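Local coordinates for cell division protein FtsI/penicillin binding protein 2 (Legionella pneumophila subsp. pneumophila ATCC 43290, PDB 4ZTK), which probably cross-links peptidoglycan peptides as a penicillin-binding D,D-transpeptidase during bacterial cell division, at residues 44-49 against 276-281; 26-31 against 56-61; 74-79 against 187-192. All coordinates share one frame; numbering follows the deposited sequence.

Contact 1. Residues 44-49 against 276-281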
loop_
_atom_site.group_PDB
_atom_site.type_symbol
_atom_site.label_atom_id
_atom_site.label_comp_id
_atom_site.label_asym_id
_atom_site.label_seq_id
_atom_site.Cartn_x
_atom_site.Cartn_y
_atom_site.Cartn_z
ATOM N N GLY A 44 2.444 14.937 -2.962
ATOM C CA GLY A 44 2.796 13.556 -3.206
ATOM C C GLY A 44 3.934 13.140 -2.308
ATOM O O GLY A 44 4.702 13.980 -1.848
ATOM N N VAL A 45 4.048 11.843 -2.066
ATOM C CA VAL A 45 5.089 11.317 -1.200
ATOM C C VAL A 45 5.530 9.945 -1.690
ATOM O O VAL A 45 4.716 9.167 -2.188
ATOM C CB VAL A 45 4.602 11.225 0.269
ATOM C CG1 VAL A 45 3.289 10.449 0.356
ATOM C CG2 VAL A 45 5.668 10.590 1.171
ATOM N N ILE A 46 6.826 9.668 -1.580
ATOM C CA ILE A 46 7.353 8.331 -1.807
ATOM C C ILE A 46 8.192 7.902 -0.612
ATOM O O ILE A 46 9.017 8.669 -0.108
ATOM C CB ILE A 46 8.238 8.264 -3.062
ATOM C CG1 ILE A 46 7.447 8.675 -4.303
ATOM C CG2 ILE A 46 8.795 6.861 -3.240
ATOM C CD1 ILE A 46 8.305 8.780 -5.542
ATOM N N ALA A 47 7.987 6.673 -0.161
ATOM C CA ALA A 47 8.800 6.122 0.910
ATOM C C ALA A 47 9.356 4.766 0.504
ATOM O O ALA A 47 8.698 4.003 -0.208
ATOM C CB ALA A 47 7.995 6.017 2.201
ATOM N N ILE A 48 10.582 4.491 0.935
ATOM C CA ILE A 48 11.215 3.197 0.723
ATOM C C ILE A 48 11.582 2.621 2.081
ATOM O O ILE A 48 12.006 3.350 2.965
ATOM C CB ILE A 48 12.511 3.311 -0.101
ATOM C CG1 ILE A 48 12.340 4.280 -1.276
ATOM C CG2 ILE A 48 12.973 1.933 -0.567
ATOM C CD1 ILE A 48 11.402 3.816 -2.320
ATOM N N ALA A 49 11.401 1.317 2.248
ATOM C CA ALA A 49 11.756 0.660 3.496
ATOM C C ALA A 49 12.543 -0.612 3.216
ATOM O O ALA A 49 12.414 -1.219 2.151
ATOM C CB ALA A 49 10.504 0.337 4.321
ATOM N N LEU A 276 8.257 -0.265 -1.255
ATOM C CA LEU A 276 7.956 1.086 -1.715
ATOM C C LEU A 276 6.488 1.414 -1.524
ATOM O O LEU A 276 5.626 0.551 -1.680
ATOM C CB LEU A 276 8.301 1.258 -3.198
ATOM C CG LEU A 276 9.697 0.913 -3.713
ATOM C CD1 LEU A 276 9.846 -0.582 -3.955
ATOM C CD2 LEU A 276 9.965 1.686 -4.985
ATOM N N LEU A 277 6.221 2.675 -1.206
ATOM C CA LEU A 277 4.868 3.197 -1.102
ATOM C C LEU A 277 4.838 4.555 -1.783
ATOM O O LEU A 277 5.664 5.429 -1.491
ATOM C CB LEU A 277 4.449 3.325 0.363
ATOM C CG LEU A 277 3.089 3.979 0.640
ATOM C CD1 LEU A 277 1.971 3.275 -0.122
ATOM C CD2 LEU A 277 2.784 3.986 2.139
ATOM N N VAL A 278 3.900 4.720 -2.707
ATOM C CA VAL A 278 3.724 5.979 -3.418
ATOM C C VAL A 278 2.309 6.484 -3.186
ATOM O O VAL A 278 1.344 5.735 -3.349
ATOM C CB VAL A 278 3.930 5.805 -4.939
ATOM C CG1 VAL A 278 3.611 7.095 -5.667
ATOM C CG2 VAL A 278 5.350 5.353 -5.245
ATOM N N VAL A 279 2.182 7.747 -2.796
ATOM C CA VAL A 279 0.869 8.361 -2.649
ATOM C C VAL A 279 0.850 9.719 -3.333
ATOM O O VAL A 279 1.706 10.565 -3.077
ATOM C CB VAL A 279 0.460 8.520 -1.163
ATOM C CG1 VAL A 279 -0.854 9.290 -1.047
ATOM C CG2 VAL A 279 0.335 7.162 -0.504
ATOM N N ILE A 280 -0.122 9.908 -4.217
ATOM C CA ILE A 280 -0.296 11.167 -4.926
ATOM C C ILE A 280 -1.616 11.758 -4.466
ATOM O O ILE A 280 -2.609 11.037 -4.364
ATOM C CB ILE A 280 -0.384 10.950 -6.455
ATOM C CG1 ILE A 280 0.790 10.104 -6.963
ATOM C CG2 ILE A 280 -0.483 12.285 -7.186
ATOM C CD1 ILE A 280 2.157 10.720 -6.726
ATOM N N GLU A 281 -1.642 13.058 -4.191
ATOM C CA GLU A 281 -2.868 13.696 -3.716
ATOM C C GLU A 281 -3.457 14.668 -4.733
ATOM O O GLU A 281 -2.813 15.640 -5.116
ATOM C CB GLU A 281 -2.623 14.417 -2.390
ATOM C CG GLU A 281 -3.850 15.111 -1.837
ATOM C CD GLU A 281 -3.543 15.929 -0.595
ATOM O OE1 GLU A 281 -4.489 16.218 0.168
ATOM O OE2 GLU A 281 -2.360 16.285 -0.384
#
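V45 and A47 pair with V279 and L277 in an antiparallel strand contact in the middle of the five-stranded sheet of the transpeptidase domain, whose fold is that of the penicillin-binding proteins and beta-lactamases. The strands 44-49 and 276-281 run at 177° to each other. V45 N gives its hydrogen to V279 O at 2.9 Å, and V279 N returns one to V45 O at 3.0 Å. A47 and L277 exchange a second such couple. Between these hydrogen-bonded pairs, I46 and V278 form a non-hydrogen-bonded pair, where the CA of I46 lies 3.4 Å from L277 O.

In the pairs V45 with V279, I46 with V278 and I48 with L276, the side chains lie alongside each other, pointing the same way. On the face shared by I46, I48, L276 and V278, the tip of I48 does the closest touching: with chi2 at -67° its chain folds back, and I48 CD1 comes to 3.6 Å from L276 CG. I46 CG1 meets V278 CG2 more loosely at 4.0 Å. On the other face V45 CG1 reaches V279 CB at 3.7 Å.

Helices close both faces: I46, L276 and V278 pack on helix 295-310, and I46 and I48 on helix 22-38, while V45, A47 and L277 meet helix 189-200. Strand 56-63 continues the sheet beside 43-49.

Contact 2. Residues 26-31 against 56-61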
loop_
_atom_site.group_PDB
_atom_site.type_symbol
_atom_site.label_atom_id
_atom_site.label_comp_id
_atom_site.label_asym_id
_atom_site.label_seq_id
_atom_site.Cartn_x
_atom_site.Cartn_y
_atom_site.Cartn_z
ATOM N N GLN A 26 17.959 10.493 -2.979
ATOM C CA GLN A 26 18.071 11.325 -4.166
ATOM C C GLN A 26 17.162 10.823 -5.288
ATOM O O GLN A 26 16.551 11.614 -6.003
ATOM C CB GLN A 26 19.526 11.386 -4.623
ATOM C CG GLN A 26 19.768 12.338 -5.762
ATOM C CD GLN A 26 21.196 12.841 -5.802
ATOM O OE1 GLN A 26 21.694 13.423 -4.835
ATOM N NE2 GLN A 26 21.867 12.614 -6.923
ATOM N N ILE A 27 17.071 9.505 -5.429
ATOM C CA ILE A 27 16.153 8.896 -6.388
ATOM C C ILE A 27 14.700 9.312 -6.144
ATOM O O ILE A 27 14.024 9.789 -7.055
ATOM C CB ILE A 27 16.246 7.360 -6.360
ATOM C CG1 ILE A 27 17.595 6.905 -6.920
ATOM C CG2 ILE A 27 15.088 6.735 -7.144
ATOM C CD1 ILE A 27 17.827 5.405 -6.829
ATOM N N VAL A 28 14.219 9.149 -4.917
ATOM C CA VAL A 28 12.812 9.439 -4.648
ATOM C C VAL A 28 12.539 10.941 -4.709
ATOM O O VAL A 28 11.444 11.370 -5.072
ATOM C CB VAL A 28 12.332 8.828 -3.312
ATOM C CG1 VAL A 28 12.419 7.314 -3.376
ATOM C CG2 VAL A 28 13.145 9.366 -2.130
ATOM N N GLU A 29 13.550 11.733 -4.372
ATOM C CA GLU A 29 13.449 13.185 -4.470
ATOM C C GLU A 29 13.204 13.655 -5.900
ATOM O O GLU A 29 12.348 14.494 -6.125
ATOM C CB GLU A 29 14.690 13.861 -3.883
ATOM C CG GLU A 29 14.641 14.011 -2.373
ATOM C CD GLU A 29 15.960 14.480 -1.789
ATOM O OE1 GLU A 29 16.982 14.411 -2.505
ATOM O OE2 GLU A 29 15.976 14.918 -0.619
ATOM N N LYS A 30 13.945 13.107 -6.861
ATOM C CA LYS A 30 13.737 13.441 -8.271
ATOM C C LYS A 30 12.378 12.963 -8.777
ATOM O O LYS A 30 11.710 13.659 -9.544
ATOM C CB LYS A 30 14.824 12.822 -9.151
ATOM C CG LYS A 30 16.224 13.276 -8.830
ATOM C CD LYS A 30 17.240 12.697 -9.804
ATOM C CE LYS A 30 17.315 11.181 -9.701
ATOM N NZ LYS A 30 18.348 10.623 -10.620
ATOM N N GLN A 31 11.984 11.764 -8.366
ATOM C CA GLN A 31 10.786 11.134 -8.911
ATOM C C GLN A 31 9.480 11.747 -8.408
ATOM O O GLN A 31 8.569 11.988 -9.198
ATOM C CB GLN A 31 10.796 9.623 -8.654
ATOM C CG GLN A 31 11.908 8.862 -9.368
ATOM C CD GLN A 31 11.739 8.835 -10.879
ATOM O OE1 GLN A 31 10.700 9.231 -11.413
ATOM N NE2 GLN A 31 12.766 8.361 -11.577
ATOM N N ILE A 56 12.652 2.821 7.502
ATOM C CA ILE A 56 12.554 3.728 6.368
ATOM C C ILE A 56 13.961 4.097 5.930
ATOM O O ILE A 56 14.766 4.552 6.746
ATOM C CB ILE A 56 11.828 5.024 6.752
ATOM C CG1 ILE A 56 10.460 4.707 7.357
ATOM C CG2 ILE A 56 11.692 5.940 5.543
ATOM C CD1 ILE A 56 9.556 3.979 6.422
ATOM N N ILE A 57 14.266 3.896 4.651
ATOM C CA ILE A 57 15.591 4.234 4.138
ATOM C C ILE A 57 15.545 5.385 3.142
ATOM O O ILE A 57 16.580 5.872 2.697
ATOM C CB ILE A 57 16.293 3.022 3.498
ATOM C CG1 ILE A 57 15.509 2.527 2.284
ATOM C CG2 ILE A 57 16.476 1.913 4.523
ATOM C CD1 ILE A 57 16.139 1.334 1.613
ATOM N N ALA A 58 14.337 5.808 2.789
ATOM C CA ALA A 58 14.153 7.017 1.998
ATOM C C ALA A 58 12.725 7.525 2.140
ATOM O O ALA A 58 11.780 6.740 2.263
ATOM C CB ALA A 58 14.493 6.769 0.538
ATOM N N PHE A 59 12.582 8.844 2.121
ATOM C CA PHE A 59 11.291 9.491 2.301
ATOM C C PHE A 59 11.371 10.870 1.665
ATOM O O PHE A 59 12.197 11.687 2.060
ATOM C CB PHE A 59 10.986 9.623 3.796
ATOM C CG PHE A 59 9.590 10.096 4.102
ATOM C CD1 PHE A 59 9.239 11.429 3.948
ATOM C CD2 PHE A 59 8.636 9.210 4.568
ATOM C CE1 PHE A 59 7.958 11.860 4.232
ATOM C CE2 PHE A 59 7.350 9.637 4.856
ATOM C CZ PHE A 59 7.012 10.964 4.688
ATOM N N ALA A 60 10.527 11.131 0.674
ATOM C CA ALA A 60 10.476 12.462 0.075
ATOM C C ALA A 60 9.053 12.861 -0.276
ATOM O O ALA A 60 8.242 12.024 -0.681
ATOM C CB ALA A 60 11.362 12.535 -1.156
ATOM N N GLU A 61 8.756 14.144 -0.117
ATOM C CA GLU A 61 7.450 14.671 -0.487
ATOM C C GLU A 61 7.585 15.996 -1.229
ATOM O O GLU A 61 8.585 16.697 -1.090
ATOM C CB GLU A 61 6.553 14.834 0.749
ATOM C CG GLU A 61 7.066 15.839 1.771
ATOM C CD GLU A 61 6.231 15.862 3.045
ATOM O OE1 GLU A 61 6.811 16.078 4.133
ATOM O OE2 GLU A 61 5.000 15.670 2.963
#
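V28 of helix 22-38 sets one methyl group against two alanines of the edge strand 56-63, in a contact made without any hydrogen bond between the segments 26-31 and 56-61. From the helix backbone the bond to CB heads toward the strand, and there the side chain forks. CG1 stands beside the backbone N, anti to the carbonyl carbon (chi1 -63°), and reaches past this strand to I46 and I48 of strand 43-49. That leaves CG2 between N and the carbonyl carbon, which brings it down onto the edge strand: V28 CG2 lies 3.8 Å from A60 CB and 4.0 Å from A58 CB, with F59 N a little farther off at 4.3 Å. One methyl thus bridges two residues that alternate along the strand and face the helix, while F59 between them turns its side chain to the far side.

A60 CB has a second neighbour, because E29 CG approaches to 3.8 Å. From there the glutamate chain runs on extended, and its OE2 is hydrogen-bonded to Q25 one turn earlier in the helix. The aliphatic base of an exposed acid therefore borders the buried methyl.

With alanines on the strand, the backbones can come close: the two axes approach to 7.4 Å and are inclined by only 21°. I57 and A58 together face I48 in a classic beta bulge. Helix 22-38 lies over both strands, 56-63 and 43-49, and I27 and Q31 on its flank meet helix 295-310.

Contact 3. Residues 74-79 against 187-192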
loop_
_atom_site.group_PDB
_atom_site.type_symbol
_atom_site.label_atom_id
_atom_site.label_comp_id
_atom_site.label_asym_id
_atom_site.label_seq_id
_atom_site.Cartn_x
_atom_site.Cartn_y
_atom_site.Cartn_z
ATOM N N ARG A 74 1.001 12.912 8.518
ATOM C CA ARG A 74 -0.385 12.927 8.036
ATOM C C ARG A 74 -1.111 11.580 8.155
ATOM O O ARG A 74 -0.573 10.533 7.797
ATOM C CB ARG A 74 -0.437 13.440 6.592
ATOM C CG ARG A 74 -1.827 13.526 5.989
ATOM C CD ARG A 74 -1.796 14.396 4.741
ATOM N NE ARG A 74 -3.044 14.345 3.988
ATOM C CZ ARG A 74 -3.273 15.041 2.878
ATOM N NH1 ARG A 74 -2.337 15.844 2.392
ATOM N NH2 ARG A 74 -4.438 14.934 2.255
ATOM N N ILE A 75 -2.341 11.624 8.656
ATOM C CA ILE A 75 -3.147 10.425 8.849
ATOM C C ILE A 75 -4.148 10.265 7.715
ATOM O O ILE A 75 -4.876 11.197 7.382
ATOM C CB ILE A 75 -3.923 10.474 10.183
ATOM C CG1 ILE A 75 -2.956 10.548 11.367
ATOM C CG2 ILE A 75 -4.852 9.265 10.311
ATOM C CD1 ILE A 75 -3.648 10.588 12.722
ATOM N N PHE A 76 -4.187 9.076 7.126
ATOM C CA PHE A 76 -5.086 8.829 6.011
ATOM C C PHE A 76 -5.624 7.405 6.035
ATOM O O PHE A 76 -5.234 6.593 6.872
ATOM C CB PHE A 76 -4.392 9.139 4.674
ATOM C CG PHE A 76 -3.188 8.276 4.389
ATOM C CD1 PHE A 76 -1.969 8.531 5.000
ATOM C CD2 PHE A 76 -3.271 7.219 3.497
ATOM C CE1 PHE A 76 -0.864 7.741 4.738
ATOM C CE2 PHE A 76 -2.165 6.425 3.231
ATOM C CZ PHE A 76 -0.963 6.689 3.853
ATOM N N SER A 77 -6.545 7.119 5.126
ATOM C CA SER A 77 -7.089 5.779 4.985
ATOM C C SER A 77 -6.328 5.054 3.880
ATOM O O SER A 77 -5.968 5.666 2.875
ATOM C CB SER A 77 -8.582 5.852 4.668
ATOM O OG SER A 77 -9.038 4.626 4.130
ATOM N N PRO A 78 -6.054 3.754 4.075
ATOM C CA PRO A 78 -5.237 2.990 3.129
ATOM C C PRO A 78 -6.029 2.535 1.909
ATOM O O PRO A 78 -5.430 2.137 0.909
ATOM C CB PRO A 78 -4.807 1.777 3.954
ATOM C CG PRO A 78 -5.959 1.560 4.887
ATOM C CD PRO A 78 -6.440 2.945 5.245
ATOM N N GLY A 79 -7.354 2.599 1.995
ATOM C CA GLY A 79 -8.208 2.127 0.922
ATOM C C GLY A 79 -7.900 0.683 0.584
ATOM O O GLY A 79 -7.609 -0.122 1.475
ATOM N N VAL A 187 -4.009 5.164 8.955
ATOM C CA VAL A 187 -2.610 4.808 8.749
ATOM C C VAL A 187 -1.768 6.055 8.494
ATOM O O VAL A 187 -2.294 7.136 8.238
ATOM C CB VAL A 187 -2.413 3.804 7.573
ATOM C CG1 VAL A 187 -3.204 2.525 7.808
ATOM C CG2 VAL A 187 -2.789 4.437 6.230
ATOM N N THR A 188 -0.455 5.899 8.597
ATOM C CA THR A 188 0.475 6.909 8.123
ATOM C C THR A 188 1.320 6.248 7.050
ATOM O O THR A 188 1.228 5.035 6.848
ATOM C CB THR A 188 1.401 7.419 9.245
ATOM O OG1 THR A 188 2.163 6.326 9.770
ATOM C CG2 THR A 188 0.593 8.062 10.370
ATOM N N ILE A 189 2.127 7.035 6.350
ATOM C CA ILE A 189 3.036 6.482 5.352
ATOM C C ILE A 189 3.936 5.447 6.023
ATOM O O ILE A 189 4.110 4.340 5.518
ATOM C CB ILE A 189 3.907 7.580 4.705
ATOM C CG1 ILE A 189 3.035 8.545 3.903
ATOM C CG2 ILE A 189 4.959 6.963 3.809
ATOM C CD1 ILE A 189 2.263 7.870 2.789
ATOM N N GLU A 190 4.471 5.811 7.184
ATOM C CA GLU A 190 5.353 4.932 7.950
ATOM C C GLU A 190 4.696 3.617 8.385
ATOM O O GLU A 190 5.292 2.549 8.254
ATOM C CB GLU A 190 5.906 5.664 9.177
ATOM C CG GLU A 190 6.922 4.852 9.973
ATOM C CD GLU A 190 7.576 5.651 11.094
ATOM O OE1 GLU A 190 8.771 5.416 11.377
ATOM O OE2 GLU A 190 6.895 6.510 11.694
ATOM N N SER A 191 3.480 3.686 8.913
ATOM C CA SER A 191 2.845 2.473 9.422
ATOM C C SER A 191 2.429 1.571 8.266
ATOM O O SER A 191 2.553 0.350 8.346
ATOM C CB SER A 191 1.649 2.800 10.323
ATOM O OG SER A 191 0.514 3.188 9.564
ATOM N N LEU A 192 1.958 2.176 7.180
ATOM C CA LEU A 192 1.490 1.402 6.035
ATOM C C LEU A 192 2.627 0.652 5.338
ATOM O O LEU A 192 2.495 -0.531 5.016
ATOM C CB LEU A 192 0.731 2.287 5.041
ATOM C CG LEU A 192 0.081 1.549 3.864
ATOM C CD1 LEU A 192 -0.866 0.437 4.347
ATOM C CD2 LEU A 192 -0.655 2.521 2.938
HETATM O O HOH W 1 1.762 9.939 6.765
#
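F76 and V187 form a single antiparallel beta bridge between the loop 74-79 and the lead-in to helix 189-200, with P78 near, though not touching, the residues of a probable SxxK motif of the penicillin-binding protein family. F76 N donates to V187 O at 2.9 Å and V187 N to F76 O at 2.8 Å.

The phenyl ring of F76 does most of the side-chain work. Its chi1 of 62° holds CG between the backbone N and carbonyl carbon and swings the ring back toward 187-192. V187 CG2 then sits over one ring face in a CH-pi contact, 3.8 Å from the ring centroid and 16° off the normal, displaced toward the rim. I189 arrives from another direction, about perpendicular to the phenylalanine, with I189 CD1 3.6 Å from F76 CZ; I189 N lies at the ring edge. L192 also crosses F76 at about a right angle, its CD2 near CE2 of the ring. The same V187 methyl serves P78 as well, V187 CG2 lying 4.0 Å from P78 CB. Beyond these segments, W71 meets the F76 ring edge-to-face.

T188 stands at the N-cap of the helix, and with S191 it forms a capping box: S191 N donates to T188 OG1 while T188 N donates to S191 OG. R74 directs its guanidinium away, to a salt bridge with E281. Its carbonyl stays close to the helix start: R74 O accepts from a water at 2.6 Å, and that water takes a hydrogen from I189 N at 3.0 Å.

Contacts 1 and 2 share the central sheet: strand 43-49 lies between 274-281 and 56-63, and I48 is hydrogen-bonded through its backbone to I57 and A58. Contact 1 is wholly buried and held by regular backbone bonds, whereas contact 2, farther from the chain centre, relies on small apolar groups and has an exposed glutamate on its margin. Contact 3 is partly buried and mixes a lone bridge, ring packing, helix capping and a water. It meets contact 1 through I189, which packs on V45 and A47, and through the R74–E281 salt bridge. With contact 2 it touches where I189 meets F59.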